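Local structure of MdbA (Actinomyces oris, 4Z7X) at residues 61-65 with 94-98. The protein is a thiol-disulfide oxidoreductase that probably forms disulfide bonds in exported proteins, in a system linked to sortase-mediated pilus assembly. Numbering follows the deposited sequence.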
loop_
_atom_site.group_PDB
_atom_site.type_symbol
_atom_site.label_atom_id
_atom_site.label_comp_id
_atom_site.label_asym_id
_atom_site.label_seq_id
_atom_site.Cartn_x
_atom_site.Cartn_y
_atom_site.Cartn_z
ATOM N N ILE A 61 3.082 -6.371 -2.715
ATOM C CA ILE A 61 3.359 -6.206 -1.308
ATOM C C ILE A 61 2.045 -6.267 -0.500
ATOM O O ILE A 61 1.184 -5.427 -0.658
ATOM C CB ILE A 61 4.089 -4.879 -0.990
ATOM C CG1 ILE A 61 5.393 -4.772 -1.849
ATOM C CG2 ILE A 61 4.423 -4.824 0.484
ATOM C CD1 ILE A 61 6.128 -3.469 -1.727
ATOM N N TYR A 62 1.966 -7.293 0.339
ATOM C CA TYR A 62 0.872 -7.473 1.297
ATOM C C TYR A 62 1.325 -6.872 2.619
ATOM O O TYR A 62 2.399 -7.233 3.149
ATOM C CB TYR A 62 0.497 -8.957 1.483
ATOM C CG TYR A 62 -0.186 -9.569 0.308
ATOM C CD1 TYR A 62 0.522 -10.018 -0.810
ATOM C CD2 TYR A 62 -1.552 -9.721 0.310
ATOM C CE1 TYR A 62 -0.151 -10.568 -1.897
ATOM C CE2 TYR A 62 -2.227 -10.302 -0.750
ATOM C CZ TYR A 62 -1.527 -10.718 -1.855
ATOM O OH TYR A 62 -2.189 -11.272 -2.944
ATOM N N PHE A 63 0.523 -5.950 3.138
ATOM C CA PHE A 63 0.930 -5.159 4.305
ATOM C C PHE A 63 -0.261 -4.814 5.187
ATOM O O PHE A 63 -1.421 -4.918 4.777
ATOM C CB PHE A 63 1.595 -3.873 3.829
ATOM C CG PHE A 63 0.630 -2.876 3.263
ATOM C CD1 PHE A 63 0.228 -2.909 1.941
ATOM C CD2 PHE A 63 0.007 -1.989 4.113
ATOM C CE1 PHE A 63 -0.709 -1.998 1.490
ATOM C CE2 PHE A 63 -0.913 -1.079 3.672
ATOM C CZ PHE A 63 -1.291 -1.093 2.344
ATOM N N ASP A 64 0.060 -4.461 6.432
ATOM C CA ASP A 64 -0.883 -3.894 7.408
ATOM C C ASP A 64 -0.246 -2.601 7.942
ATOM O O ASP A 64 0.901 -2.622 8.398
ATOM C CB ASP A 64 -1.100 -4.908 8.551
ATOM C CG ASP A 64 -2.153 -4.479 9.566
ATOM O OD1 ASP A 64 -2.409 -3.280 9.687
ATOM O OD2 ASP A 64 -2.692 -5.355 10.291
ATOM N N TYR A 65 -0.971 -1.503 7.862
ATOM C CA TYR A 65 -0.531 -0.235 8.420
ATOM C C TYR A 65 -0.139 -0.269 9.896
ATOM O O TYR A 65 0.593 0.612 10.352
ATOM C CB TYR A 65 -1.559 0.892 8.189
ATOM C CG TYR A 65 -1.647 1.383 6.748
ATOM C CD1 TYR A 65 -0.535 1.915 6.131
ATOM C CD2 TYR A 65 -2.803 1.249 6.001
ATOM C CE1 TYR A 65 -0.572 2.366 4.838
ATOM C CE2 TYR A 65 -2.862 1.680 4.689
ATOM C CZ TYR A 65 -1.740 2.221 4.106
ATOM O OH TYR A 65 -1.788 2.615 2.810
ATOM N N LEU A 94 -0.077 -2.906 -4.271
ATOM C CA LEU A 94 -0.167 -2.794 -2.814
ATOM C C LEU A 94 -1.443 -3.455 -2.355
ATOM O O LEU A 94 -2.500 -3.130 -2.854
ATOM C CB LEU A 94 -0.128 -1.342 -2.361
ATOM C CG LEU A 94 1.181 -0.599 -2.655
ATOM C CD1 LEU A 94 1.111 0.850 -2.215
ATOM C CD2 LEU A 94 2.360 -1.267 -2.028
ATOM N N HIS A 95 -1.301 -4.406 -1.422
ATOM C CA HIS A 95 -2.422 -5.231 -0.943
ATOM C C HIS A 95 -2.616 -5.008 0.560
ATOM O O HIS A 95 -1.853 -5.543 1.353
ATOM C CB HIS A 95 -2.163 -6.718 -1.162
ATOM C CG HIS A 95 -1.954 -7.140 -2.578
ATOM N ND1 HIS A 95 -2.870 -7.909 -3.276
ATOM C CD2 HIS A 95 -0.898 -6.957 -3.415
ATOM C CE1 HIS A 95 -2.387 -8.175 -4.482
ATOM N NE2 HIS A 95 -1.186 -7.625 -4.586
ATOM N N PRO A 96 -3.645 -4.237 0.955
ATOM C CA PRO A 96 -3.841 -3.919 2.365
ATOM C C PRO A 96 -4.594 -5.028 3.078
ATOM O O PRO A 96 -5.428 -5.685 2.486
ATOM C CB PRO A 96 -4.706 -2.658 2.303
ATOM C CG PRO A 96 -5.555 -2.887 1.095
ATOM C CD PRO A 96 -4.651 -3.581 0.112
ATOM N N CYS A 97 -4.291 -5.209 4.351
ATOM C CA CYS A 97 -5.118 -6.005 5.241
ATOM C C CYS A 97 -5.100 -5.495 6.671
ATOM O O CYS A 97 -4.412 -4.544 6.991
ATOM C CB CYS A 97 -4.693 -7.479 5.153
ATOM S SG CYS A 97 -3.113 -7.814 5.946
ATOM N N LYS A 98 -5.892 -6.129 7.520
ATOM C CA LYS A 98 -5.994 -5.777 8.923
ATOM C C LYS A 98 -5.663 -7.009 9.772
ATOM O O LYS A 98 -6.368 -7.329 10.743
ATOM C CB LYS A 98 -7.404 -5.230 9.199
ATOM C CG LYS A 98 -7.617 -4.561 10.554
ATOM C CD LYS A 98 -8.956 -3.805 10.617
ATOM C CE LYS A 98 -9.317 -3.394 12.029
ATOM N NZ LYS A 98 -10.662 -2.775 12.164
HETATM O O HOH W 1 -3.430 -2.102 6.133
#
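Y62 and H95 stack their rings on one face of a parallel strand pair. The rings are offset, with centroids 4.0 Å apart and planes at 19°. H95 can be followed outward. Its CB lies over the Y62 ring face, a CH-pi contact closest to CD2 at 3.4 Å. CG sits above the ring centre. ND1 lies 3.4 Å from Y62 CZ, and CE1 reaches the hydroxyl end. CD2 is turned back toward the I61 carbonyl, in line with the ring plane. NE2 hydrogen-bonds to D60 OD1, which probably limits rotation of the ring. Both first torsions point CG opposite the carbonyl carbon (chi1 -71° in Y62, -60° in H95), and this lays the rings face over face. A leucine in place of Y62 would probably leave the H95 ring without its flat stacking partner.

Three backbone bonds tie the strands: H95 N to I61 O, F63 N to H95 O, and C97 N to F63 O at 2.9 Å. On the other face, P96 CA lies over the F63 ring, and F63 CE1 meets L94 CB at 3.9 Å. One water takes the Y65 N-H and donates to C97 O.

Helix 68-86 links the two strands in a beta-alpha-beta unit of the thioredoxin fold. F63 also touches the probable CxxC motif, C67 and C70. The chemistry implies a buried join: backbone hydrogen bonds set the register, with polar, aromatic Y62-H95 on one face and apolar F63, L94 and P96 on the other.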